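Side-chain contacts in periplasmic binding protein/LacI transcriptional regulator (Alkaliphilus metalliredigens, PDB 3CTP), which probably represses transcription as a DNA-binding regulator of the LacI family and binds D-xylulofuranose in a buried pocket: residues A140-I145 against I282-E287; D206-Q211 against E221-M226; K227-Y232 against R248-R253; A290-E295 against Y311-K316. All blocks are in the same frame, centred on the assembly; numbering follows the deposited sequence.

Interaction 1: A140-I145 against I282-E287; sequences AFENHI and INQPIE. With XLF (beta-D-xylulofuranose), chain C.
Glu142 and Gln284 belong to two backbones that stay well apart, their CA atoms 12.0 Å from each other; the first follows the end of strand 138-141 and the second precedes helix 286-302. Side chains, the sugar and one water bridge the interval. Within the residues of 140-145, Glu142 CG sits 3.5 Å above the centre of the Phe141 ring. That ring turns its edge to Gln284, with Phe141 CZ 4.0 Å from Gln284 OE1 and the ring and amide planes only 12° apart. An extended chain carries the Glu142 carboxylate to the sugar, where XLF O3 donates to OE1 at 2.5 Å and XLF O4 donates to OE2 at 2.7 Å. From the other bank Gln284 NE2 donates to XLF O3 at 3.0 Å. One water donates to both Glu142 OE1 and Gln284 OE1, while Ser154 and Asp267 also bond the amide of Gln284. Replacing Glu142 by a glutamine would probably leave one of the two sugar hydroxyls without its carboxylate acceptor. XLF O3 thus donates a hydrogen bond to one segment and accepts one from the other, so the sugar itself joins the two sides of its pocket.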
# COMPACT_ATOMS: atom_id res chain seq x y z
N ALA A 140 -18.26 -11.01 6.00
CA ALA A 140 -17.07 -10.66 6.81
C ALA A 140 -15.85 -11.36 6.28
O ALA A 140 -15.94 -12.51 5.86
CB ALA A 140 -17.28 -11.10 8.26
N PHE A 141 -14.72 -10.66 6.27
CA PHE A 141 -13.41 -11.31 6.02
C PHE A 141 -12.67 -11.57 7.36
O PHE A 141 -12.46 -10.63 8.14
CB PHE A 141 -12.57 -10.46 5.05
CG PHE A 141 -11.17 -11.00 4.80
CD1 PHE A 141 -10.98 -12.22 4.16
CD2 PHE A 141 -10.05 -10.28 5.21
CE1 PHE A 141 -9.67 -12.70 3.94
CE2 PHE A 141 -8.75 -10.77 5.00
CZ PHE A 141 -8.57 -11.97 4.36
N GLU A 142 -12.35 -12.85 7.62
CA GLU A 142 -11.60 -13.32 8.81
C GLU A 142 -12.32 -13.36 10.13
O GLU A 142 -12.45 -14.44 10.73
CB GLU A 142 -10.28 -12.56 8.98
CG GLU A 142 -9.33 -12.94 7.84
CD GLU A 142 -7.93 -12.37 8.00
OE1 GLU A 142 -7.04 -12.81 7.23
OE2 GLU A 142 -7.73 -11.49 8.87
N ASN A 143 -12.70 -12.20 10.66
CA ASN A 143 -13.24 -12.20 12.01
C ASN A 143 -14.74 -12.41 11.95
O ASN A 143 -15.44 -11.78 11.15
CB ASN A 143 -12.97 -10.86 12.70
CG ASN A 143 -11.55 -10.73 13.21
OD1 ASN A 143 -10.71 -11.61 13.02
ND2 ASN A 143 -11.28 -9.60 13.87
N HIS A 144 -15.22 -13.28 12.83
CA HIS A 144 -16.65 -13.57 12.92
C HIS A 144 -17.35 -12.41 13.60
O HIS A 144 -16.89 -11.91 14.62
CB HIS A 144 -16.84 -14.85 13.74
CG HIS A 144 -16.39 -16.08 13.01
ND1 HIS A 144 -15.08 -16.48 12.98
CD2 HIS A 144 -17.08 -16.96 12.25
CE1 HIS A 144 -14.97 -17.56 12.22
NE2 HIS A 144 -16.17 -17.87 11.77
N ILE A 145 -18.52 -12.03 13.09
CA ILE A 145 -19.21 -10.88 13.63
C ILE A 145 -20.45 -11.32 14.40
O ILE A 145 -20.51 -11.16 15.64
CB ILE A 145 -19.56 -9.91 12.49
CG1 ILE A 145 -18.27 -9.48 11.83
CG2 ILE A 145 -20.26 -8.65 13.05
CD1 ILE A 145 -18.48 -8.44 10.72
N ILE A 282 3.41 -18.13 2.85
CA ILE A 282 2.24 -18.95 2.64
C ILE A 282 1.26 -18.11 1.83
O ILE A 282 0.89 -16.99 2.21
CB ILE A 282 1.54 -19.31 3.97
CG1 ILE A 282 2.53 -19.99 4.94
CG2 ILE A 282 0.32 -20.21 3.70
CD1 ILE A 282 3.10 -21.34 4.43
N ASN A 283 0.85 -18.64 0.69
CA ASN A 283 -0.07 -17.95 -0.19
C ASN A 283 -1.49 -17.88 0.32
O ASN A 283 -2.09 -18.93 0.58
CB ASN A 283 -0.11 -18.70 -1.54
CG ASN A 283 -0.90 -17.97 -2.60
OD1 ASN A 283 -0.45 -16.94 -3.12
ND2 ASN A 283 -2.09 -18.50 -2.94
N GLN A 284 -2.05 -16.67 0.43
CA GLN A 284 -3.51 -16.52 0.48
C GLN A 284 -4.05 -16.30 -0.91
O GLN A 284 -3.51 -15.46 -1.66
CB GLN A 284 -3.91 -15.30 1.33
CG GLN A 284 -3.59 -15.43 2.80
CD GLN A 284 -4.43 -14.48 3.62
OE1 GLN A 284 -5.64 -14.65 3.72
NE2 GLN A 284 -3.79 -13.48 4.26
N PRO A 285 -5.09 -17.06 -1.30
CA PRO A 285 -5.52 -17.01 -2.70
C PRO A 285 -6.45 -15.84 -2.94
O PRO A 285 -7.69 -15.97 -2.86
CB PRO A 285 -6.27 -18.34 -2.89
CG PRO A 285 -6.80 -18.68 -1.50
CD PRO A 285 -5.73 -18.15 -0.53
N ILE A 286 -5.86 -14.67 -3.18
CA ILE A 286 -6.62 -13.44 -3.26
C ILE A 286 -7.75 -13.53 -4.30
O ILE A 286 -8.87 -13.06 -4.07
CB ILE A 286 -5.68 -12.24 -3.57
CG1 ILE A 286 -4.81 -11.99 -2.33
CG2 ILE A 286 -6.48 -11.01 -3.91
CD1 ILE A 286 -3.79 -10.81 -2.47
N GLU A 287 -7.46 -14.12 -5.47
CA GLU A 287 -8.52 -14.19 -6.48
C GLU A 287 -9.71 -15.02 -5.98
O GLU A 287 -10.89 -14.63 -6.17
CB GLU A 287 -8.01 -14.78 -7.81
CG GLU A 287 -7.05 -13.85 -8.54
CD GLU A 287 -7.75 -12.78 -9.34
OE1 GLU A 287 -8.92 -12.99 -9.75
OE2 GLU A 287 -7.12 -11.73 -9.60
O4 XLF C . -5.28 -10.67 9.68
C4 XLF C . -4.21 -11.26 8.93
C5 XLF C . -2.92 -10.60 9.38
O5 XLF C . -2.51 -9.75 8.31
C3 XLF C . -4.33 -10.90 7.46
O3 XLF C . -4.72 -12.02 6.67
C2 XLF C . -2.92 -10.46 7.14
O2 XLF C . -2.06 -11.61 6.96
C1 XLF C . -2.85 -9.54 5.95
O1 XLF C . -1.50 -9.07 5.79
O HOH W 1 -7.34 -15.08 5.85

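Interaction 2: D206-Q211 against E221-M226; sequences DFIEFQ and EDINSM
Phe210 presents the edge of its ring to Ile223: Ile223 CD1 lies near the ring plane, 4.1 Å from Phe210 CZ and 4.2 Å from Phe210 CE1. The two side chains meet at about a right angle, with the methyl at the rim. The Phe210 side chain also touches Ile178, Met218 and Phe238. The other flat group is the amide of Gln211, which turns back on its own segment. Gln211 NE2 donates to Glu209 OE1 at 3.1 Å, nearly straight at 169°, in the amide plane and on the anti lone pair of the carboxylate oxygen. It also donates to the backbone carbonyl Glu209 O, but this donor stands well above the carbonyl plane. Glu209 is tied in addition to Lys179 by a salt bridge through its other oxygen.

Ile223 reaches both partners by using its two branches separately. With CG1 beside the backbone N (chi1 -68°), the CD1 arm goes to Phe210, while CG2, on the side of CB opposite the backbone N, meets Ile208 CD1 at 4.2 Å. Ile208 also rests on Leu176 and Ile229. A type II beta turn runs from Ile223 to Met226.

Strand 206-209 is an outermost strand of a four-stranded parallel sheet, and the connection from it to strand 234-237 passes strand 175-179. Here that crossover contains no regular helix; Ile223 pins part of it against the edge strand by apolar contact, within the alpha/beta architecture of a periplasmic-binding-protein-like domain.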
# COMPACT_ATOMS: atom_id res chain seq x y z
N ASP A 206 9.63 -20.01 20.91
CA ASP A 206 9.50 -18.72 21.58
C ASP A 206 8.54 -17.85 20.78
O ASP A 206 8.44 -18.01 19.56
CB ASP A 206 10.85 -18.01 21.64
CG ASP A 206 11.81 -18.63 22.63
OD1 ASP A 206 11.33 -19.42 23.48
OD2 ASP A 206 13.02 -18.33 22.55
N PHE A 207 7.86 -16.93 21.46
CA PHE A 207 6.92 -16.01 20.82
C PHE A 207 7.21 -14.57 21.17
O PHE A 207 7.60 -14.26 22.31
CB PHE A 207 5.48 -16.34 21.27
CG PHE A 207 5.05 -17.72 20.89
CD1 PHE A 207 4.63 -17.98 19.60
CD2 PHE A 207 5.09 -18.77 21.81
CE1 PHE A 207 4.27 -19.27 19.20
CE2 PHE A 207 4.72 -20.06 21.43
CZ PHE A 207 4.31 -20.31 20.12
N ILE A 208 7.00 -13.67 20.20
CA ILE A 208 6.93 -12.22 20.45
C ILE A 208 5.61 -11.76 19.83
O ILE A 208 5.32 -12.15 18.71
CB ILE A 208 8.09 -11.51 19.73
CG1 ILE A 208 9.42 -11.88 20.41
CG2 ILE A 208 7.92 -9.97 19.74
CD1 ILE A 208 10.65 -11.33 19.67
N GLU A 209 4.81 -10.99 20.55
CA GLU A 209 3.48 -10.64 20.05
C GLU A 209 3.40 -9.17 19.70
O GLU A 209 3.45 -8.31 20.58
CB GLU A 209 2.41 -10.92 21.10
CG GLU A 209 0.97 -10.66 20.64
CD GLU A 209 -0.02 -11.00 21.75
OE1 GLU A 209 -0.29 -10.13 22.60
OE2 GLU A 209 -0.50 -12.15 21.79
N PHE A 210 3.26 -8.87 18.41
CA PHE A 210 3.11 -7.47 18.00
C PHE A 210 1.68 -7.07 18.28
O PHE A 210 0.76 -7.89 18.12
CB PHE A 210 3.34 -7.32 16.49
CG PHE A 210 4.79 -7.28 16.07
CD1 PHE A 210 5.82 -7.68 16.91
CD2 PHE A 210 5.11 -6.86 14.78
CE1 PHE A 210 7.16 -7.63 16.50
CE2 PHE A 210 6.46 -6.82 14.34
CZ PHE A 210 7.47 -7.21 15.20
N GLN A 211 1.45 -5.80 18.66
CA GLN A 211 0.08 -5.38 19.01
C GLN A 211 -0.67 -4.72 17.88
O GLN A 211 -1.88 -4.39 18.02
CB GLN A 211 0.12 -4.40 20.19
CG GLN A 211 0.81 -4.99 21.41
CD GLN A 211 0.13 -6.25 21.89
OE1 GLN A 211 -1.08 -6.24 22.16
NE2 GLN A 211 0.89 -7.34 22.01
N GLU A 221 10.59 1.81 15.44
CA GLU A 221 10.44 1.05 16.70
C GLU A 221 11.45 -0.10 16.74
O GLU A 221 11.69 -0.75 15.72
CB GLU A 221 9.02 0.51 16.83
CG GLU A 221 8.02 1.64 16.96
CD GLU A 221 6.59 1.17 17.03
OE1 GLU A 221 6.27 0.09 16.49
OE2 GLU A 221 5.78 1.92 17.60
N ASP A 222 12.02 -0.35 17.91
CA ASP A 222 12.99 -1.44 18.10
C ASP A 222 12.33 -2.60 18.80
O ASP A 222 11.34 -2.42 19.50
CB ASP A 222 14.10 -0.98 19.04
CG ASP A 222 14.93 0.16 18.49
OD1 ASP A 222 15.11 0.24 17.26
OD2 ASP A 222 15.41 0.97 19.31
N ILE A 223 12.89 -3.80 18.62
CA ILE A 223 12.53 -4.94 19.46
C ILE A 223 13.58 -5.03 20.57
O ILE A 223 14.79 -4.94 20.31
CB ILE A 223 12.51 -6.25 18.65
CG1 ILE A 223 11.34 -6.22 17.65
CG2 ILE A 223 12.37 -7.46 19.56
CD1 ILE A 223 11.32 -7.43 16.73
N ASN A 224 13.13 -5.15 21.82
CA ASN A 224 14.05 -5.26 22.94
C ASN A 224 14.89 -6.50 22.71
O ASN A 224 14.33 -7.53 22.31
CB ASN A 224 13.26 -5.44 24.23
CG ASN A 224 14.14 -5.42 25.45
OD1 ASN A 224 14.90 -4.47 25.65
ND2 ASN A 224 14.05 -6.46 26.28
N SER A 225 16.19 -6.44 22.94
CA SER A 225 17.04 -7.63 22.76
C SER A 225 17.05 -8.11 21.32
O SER A 225 17.16 -9.31 21.03
CB SER A 225 16.58 -8.77 23.67
OG SER A 225 17.06 -8.57 25.00
N MET A 226 16.95 -7.16 20.40
CA MET A 226 17.07 -7.45 18.98
C MET A 226 18.37 -8.21 18.73
O MET A 226 18.46 -9.04 17.83
CB MET A 226 17.07 -6.14 18.20
CG MET A 226 17.03 -6.29 16.69
SD MET A 226 15.52 -6.97 16.02
CE MET A 226 16.25 -8.00 14.72

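Interaction 3: K227-Y232 against R248-R253; sequences KDIVNY and RALKKR. With NA (sodium ion), chain D.
Ile229 and Leu250 meet at about a right angle, methyl to methyl, with Ile229 CG2 3.8 Å from Leu250 CD2. The branching of Ile229 explains which methyl is used: with chi1 at -62°, CG1 stands beside the backbone N and leads its end away from the helix, leaving CG2 to make the contact. Ile229 also packs on Leu176 of strand 175-179. Leu250 CD2 is also the nearest helix atom to Val230 N, at 4.4 Å, and the CA atoms of Val230 and Leu250 are 7.5 Å apart. Leu250 touches Met226 and Val255 as well.

A second meeting place lies on the solvent-exposed side, where one face of the Arg253 guanidinium is turned to the backbone of Lys227. The model brings the two residues too close there, and the first three torsions of Arg253 all depart from the usual staggered values, so its exact position is doubtful.

The residues of 227-231 have helical backbone angles without regular helical bonding. Tyr232 N donates to Ile229 O at 3.1 Å. The turn leaves two carbonyls to coordinate a sodium ion, with Val230 O and Tyr232 O each 2.4 Å from the metal. Two waters and Glu260 O complete the ligands in the model. On the helix, Arg248 and Lys252 form salt bridges with Glu273 and Glu321 of the second subunit, respectively.

Helix 240-252 follows strand 234-237 and returns to pack its C-terminal end on the loop that leads into that strand, the course expected of a helix in a parallel alpha/beta sheet domain.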
# COMPACT_ATOMS: atom_id res chain seq x y z
N LYS A 227 19.40 -7.93 19.52
CA LYS A 227 20.71 -8.56 19.30
C LYS A 227 20.69 -10.09 19.41
O LYS A 227 21.59 -10.77 18.89
CB LYS A 227 21.74 -7.97 20.27
CG LYS A 227 21.60 -8.46 21.69
CD LYS A 227 22.71 -7.88 22.59
CE LYS A 227 22.30 -7.87 24.05
NZ LYS A 227 23.32 -7.16 24.90
N ASP A 228 19.67 -10.63 20.07
CA ASP A 228 19.57 -12.07 20.28
C ASP A 228 18.80 -12.78 19.15
O ASP A 228 18.78 -14.01 19.09
CB ASP A 228 18.81 -12.37 21.59
CG ASP A 228 19.56 -11.91 22.83
OD1 ASP A 228 20.79 -11.70 22.77
OD2 ASP A 228 18.89 -11.77 23.88
N ILE A 229 18.15 -12.02 18.27
CA ILE A 229 17.24 -12.64 17.29
C ILE A 229 18.03 -13.48 16.29
O ILE A 229 17.54 -14.50 15.81
CB ILE A 229 16.41 -11.55 16.58
CG1 ILE A 229 15.54 -10.80 17.59
CG2 ILE A 229 15.58 -12.12 15.43
CD1 ILE A 229 14.45 -11.64 18.24
N VAL A 230 19.25 -13.05 15.98
CA VAL A 230 20.07 -13.81 15.05
C VAL A 230 20.33 -15.21 15.59
O VAL A 230 20.69 -16.11 14.83
CB VAL A 230 21.41 -13.12 14.74
CG1 VAL A 230 22.29 -13.11 15.97
CG2 VAL A 230 22.13 -13.83 13.58
N ASN A 231 20.15 -15.42 16.90
CA ASN A 231 20.47 -16.72 17.49
C ASN A 231 19.45 -17.82 17.14
O ASN A 231 19.72 -19.01 17.34
CB ASN A 231 20.61 -16.63 19.01
CG ASN A 231 21.86 -15.89 19.42
OD1 ASN A 231 22.84 -15.85 18.67
ND2 ASN A 231 21.84 -15.30 20.61
N TYR A 232 18.27 -17.42 16.66
CA TYR A 232 17.29 -18.41 16.22
C TYR A 232 17.72 -19.04 14.90
O TYR A 232 18.43 -18.42 14.12
CB TYR A 232 15.90 -17.75 16.04
CG TYR A 232 15.30 -17.35 17.38
CD1 TYR A 232 14.70 -18.30 18.19
CD2 TYR A 232 15.37 -16.03 17.84
CE1 TYR A 232 14.15 -17.95 19.43
CE2 TYR A 232 14.84 -15.67 19.07
CZ TYR A 232 14.23 -16.64 19.87
OH TYR A 232 13.70 -16.32 21.09
N ARG A 248 14.39 -6.04 7.73
CA ARG A 248 15.11 -4.75 7.68
C ARG A 248 15.94 -4.57 8.94
O ARG A 248 17.12 -4.15 8.88
CB ARG A 248 14.11 -3.58 7.58
CG ARG A 248 14.67 -2.21 8.09
CD ARG A 248 13.59 -1.13 7.94
NE ARG A 248 14.01 0.23 8.31
CZ ARG A 248 13.81 0.75 9.51
NH1 ARG A 248 13.23 0.04 10.46
NH2 ARG A 248 14.20 2.01 9.76
N ALA A 249 15.35 -4.90 10.08
CA ALA A 249 16.07 -4.78 11.36
C ALA A 249 17.26 -5.72 11.40
O ALA A 249 18.33 -5.34 11.87
CB ALA A 249 15.15 -5.06 12.52
N LEU A 250 17.08 -6.95 10.94
CA LEU A 250 18.19 -7.91 10.90
C LEU A 250 19.30 -7.43 9.97
O LEU A 250 20.50 -7.50 10.32
CB LEU A 250 17.68 -9.29 10.46
CG LEU A 250 16.83 -10.04 11.50
CD1 LEU A 250 16.12 -11.23 10.89
CD2 LEU A 250 17.69 -10.49 12.70
N LYS A 251 18.92 -6.93 8.78
CA LYS A 251 19.91 -6.42 7.82
C LYS A 251 20.73 -5.27 8.42
O LYS A 251 21.96 -5.17 8.19
CB LYS A 251 19.23 -5.96 6.52
CG LYS A 251 18.75 -7.09 5.62
CD LYS A 251 17.88 -6.51 4.50
CE LYS A 251 17.43 -7.56 3.50
NZ LYS A 251 16.72 -6.92 2.34
N LYS A 252 20.08 -4.39 9.18
CA LYS A 252 20.78 -3.25 9.79
C LYS A 252 21.87 -3.74 10.73
O LYS A 252 22.85 -3.03 10.99
CB LYS A 252 19.81 -2.36 10.55
CG LYS A 252 18.82 -1.59 9.69
CD LYS A 252 19.52 -0.70 8.69
CE LYS A 252 18.61 0.43 8.23
NZ LYS A 252 19.09 1.04 6.96
N ARG A 253 21.71 -4.95 11.26
CA ARG A 253 22.68 -5.50 12.20
C ARG A 253 23.68 -6.39 11.48
O ARG A 253 24.45 -7.09 12.12
CB ARG A 253 22.01 -6.35 13.29
CG ARG A 253 20.61 -5.96 13.70
CD ARG A 253 20.55 -5.59 15.16
NE ARG A 253 21.46 -6.34 16.01
CZ ARG A 253 21.91 -5.90 17.19
NH1 ARG A 253 21.50 -4.72 17.64
NH2 ARG A 253 22.74 -6.63 17.91
NA NA D . 20.81 -18.18 13.67
O HOH W 2 22.99 -18.22 14.19
O HOH W 3 21.10 -20.41 13.68

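Interaction 4: A290-E295 against Y311-K316; sequences AYTIIE and YIMEVK
Thr292 on helix 286-302 faces Tyr311 at the start of strand 311-318, with their CA atoms 8.1 Å apart, the closest CA pair across the two segments. One threonine side chain serves two strand residues, each through a different branch. Its methyl goes to Tyr311: Thr292 CG2 lies 3.7 Å from Tyr311 CD2 and 4.1 Å from Tyr311 CB, arriving obliquely at the root of the ring. Its hydroxyl goes the other way, tip to tip with the bent chain of Met313, at 3.9 Å from Thr292 OG1 to Met313 SD. This is packing; the polar need of OG1 is met by a hydrogen bond to Ala288 O, one helical turn earlier. A chi1 of -63° places OG1 beside the backbone N for that bond and turns CG2 to the strand.

The contact joins a helix to a mixed sheet in an alpha/beta domain of the periplasmic-binding-protein type. Strand 311-318 pairs in parallel with strand 151-154, whose Ile152 also touches Thr292, and antiparallel with strand 281-283, which leads to this same helix. With an alanine at Thr292, both branches are removed, which is likely to leave a gap beside Tyr311 and the end of Met313 freer to turn. Pro285, Ala288 and Leu289 pack on Met313 too, while Leu296 and Val306 also touch Tyr311.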
# COMPACT_ATOMS: atom_id res chain seq x y z
N ALA A 290 -11.57 -13.04 -3.19
CA ALA A 290 -12.35 -11.92 -3.72
C ALA A 290 -13.58 -12.41 -4.46
O ALA A 290 -14.67 -11.86 -4.32
CB ALA A 290 -11.45 -11.06 -4.65
N TYR A 291 -13.39 -13.42 -5.30
CA TYR A 291 -14.51 -14.02 -6.01
C TYR A 291 -15.60 -14.46 -5.04
O TYR A 291 -16.80 -14.17 -5.23
CB TYR A 291 -14.03 -15.23 -6.84
CG TYR A 291 -15.16 -16.07 -7.40
CD1 TYR A 291 -15.78 -15.72 -8.57
CD2 TYR A 291 -15.59 -17.21 -6.73
CE1 TYR A 291 -16.84 -16.48 -9.08
CE2 TYR A 291 -16.64 -17.99 -7.25
CZ TYR A 291 -17.24 -17.61 -8.42
OH TYR A 291 -18.27 -18.37 -8.94
N THR A 292 -15.18 -15.15 -3.99
CA THR A 292 -16.11 -15.75 -3.04
C THR A 292 -16.86 -14.67 -2.26
O THR A 292 -18.05 -14.75 -2.07
CB THR A 292 -15.34 -16.70 -2.12
OG1 THR A 292 -14.81 -17.75 -2.94
CG2 THR A 292 -16.25 -17.32 -1.03
N ILE A 293 -16.12 -13.66 -1.80
CA ILE A 293 -16.73 -12.60 -1.02
C ILE A 293 -17.82 -11.93 -1.86
O ILE A 293 -18.94 -11.69 -1.38
CB ILE A 293 -15.64 -11.57 -0.65
CG1 ILE A 293 -14.69 -12.14 0.42
CG2 ILE A 293 -16.25 -10.24 -0.24
CD1 ILE A 293 -13.41 -11.30 0.65
N ILE A 294 -17.50 -11.62 -3.12
CA ILE A 294 -18.49 -10.94 -3.96
C ILE A 294 -19.66 -11.88 -4.32
O ILE A 294 -20.82 -11.48 -4.29
CB ILE A 294 -17.81 -10.38 -5.20
CG1 ILE A 294 -16.94 -9.19 -4.79
CG2 ILE A 294 -18.85 -9.99 -6.25
CD1 ILE A 294 -17.72 -8.01 -4.21
N GLU A 295 -19.37 -13.12 -4.66
CA GLU A 295 -20.43 -14.06 -4.98
C GLU A 295 -21.42 -14.16 -3.85
O GLU A 295 -22.63 -14.13 -4.07
CB GLU A 295 -19.88 -15.46 -5.24
CG GLU A 295 -19.29 -15.69 -6.62
CD GLU A 295 -20.28 -15.43 -7.75
OE1 GLU A 295 -21.35 -16.09 -7.81
OE2 GLU A 295 -19.96 -14.59 -8.58
N TYR A 311 -16.55 -19.96 4.96
CA TYR A 311 -15.95 -20.32 3.67
C TYR A 311 -14.45 -20.19 3.83
O TYR A 311 -13.98 -19.08 4.05
CB TYR A 311 -16.43 -19.37 2.57
CG TYR A 311 -17.80 -19.75 2.01
CD1 TYR A 311 -18.94 -19.68 2.79
CD2 TYR A 311 -17.91 -20.20 0.69
CE1 TYR A 311 -20.19 -20.06 2.27
CE2 TYR A 311 -19.15 -20.57 0.17
CZ TYR A 311 -20.28 -20.52 0.96
OH TYR A 311 -21.49 -20.91 0.40
N ILE A 312 -13.72 -21.30 3.77
CA ILE A 312 -12.28 -21.28 4.03
C ILE A 312 -11.52 -21.71 2.79
O ILE A 312 -11.76 -22.81 2.26
CB ILE A 312 -11.98 -22.25 5.20
CG1 ILE A 312 -12.76 -21.79 6.43
CG2 ILE A 312 -10.49 -22.28 5.50
CD1 ILE A 312 -12.58 -22.69 7.63
N MET A 313 -10.64 -20.84 2.29
CA MET A 313 -9.89 -21.12 1.05
C MET A 313 -8.50 -21.71 1.32
O MET A 313 -7.79 -21.31 2.24
CB MET A 313 -9.68 -19.83 0.20
CG MET A 313 -10.90 -19.06 -0.31
SD MET A 313 -12.06 -20.01 -1.35
CE MET A 313 -13.13 -20.05 -0.00
N GLU A 314 -8.09 -22.65 0.47
CA GLU A 314 -6.84 -23.36 0.63
C GLU A 314 -5.64 -22.45 0.45
O GLU A 314 -5.61 -21.59 -0.45
CB GLU A 314 -6.80 -24.47 -0.45
CG GLU A 314 -5.56 -25.33 -0.47
CD GLU A 314 -5.62 -26.43 -1.53
OE1 GLU A 314 -6.64 -26.52 -2.23
OE2 GLU A 314 -4.63 -27.19 -1.66
N VAL A 315 -4.62 -22.69 1.29
CA VAL A 315 -3.32 -21.99 1.19
C VAL A 315 -2.24 -22.95 0.73
O VAL A 315 -2.41 -24.17 0.74
CB VAL A 315 -2.92 -21.36 2.55
CG1 VAL A 315 -3.98 -20.33 2.96
CG2 VAL A 315 -2.78 -22.42 3.62
N LYS A 316 -1.11 -22.39 0.30
CA LYS A 316 0.01 -23.23 -0.11
C LYS A 316 1.33 -22.53 0.14
O LYS A 316 1.41 -21.30 0.14
CB LYS A 316 -0.11 -23.56 -1.59
CG LYS A 316 0.06 -22.36 -2.45
CD LYS A 316 -0.21 -22.66 -3.93
CE LYS A 316 -0.03 -21.37 -4.73
NZ LYS A 316 -0.98 -21.27 -5.88

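The four contacts form two touching pairs. Interactions 1 and 4 have centres about 7 Å apart and share helix 286-302; their neighbouring strands are probably joined by a hydrogen bond from Asn283 N to Lys316 O at 2.8 Å. Interactions 2 and 3, centres about 11 Å apart, meet where Met226 CE packs on Leu250 CD2 at 3.5 Å and where Asp206 OD2 and Tyr232 OH, 2.6 Å apart, probably hydrogen-bond. Interaction 1 grips the sugar, with the side chains of Met313 (interaction 4) and Phe210 (interaction 2) about 11 Å and 10 Å from it; interaction 3 carries the sodium site. Between the pairs, interactions 1 and 2 come closest, nearest atoms about 12 Å apart.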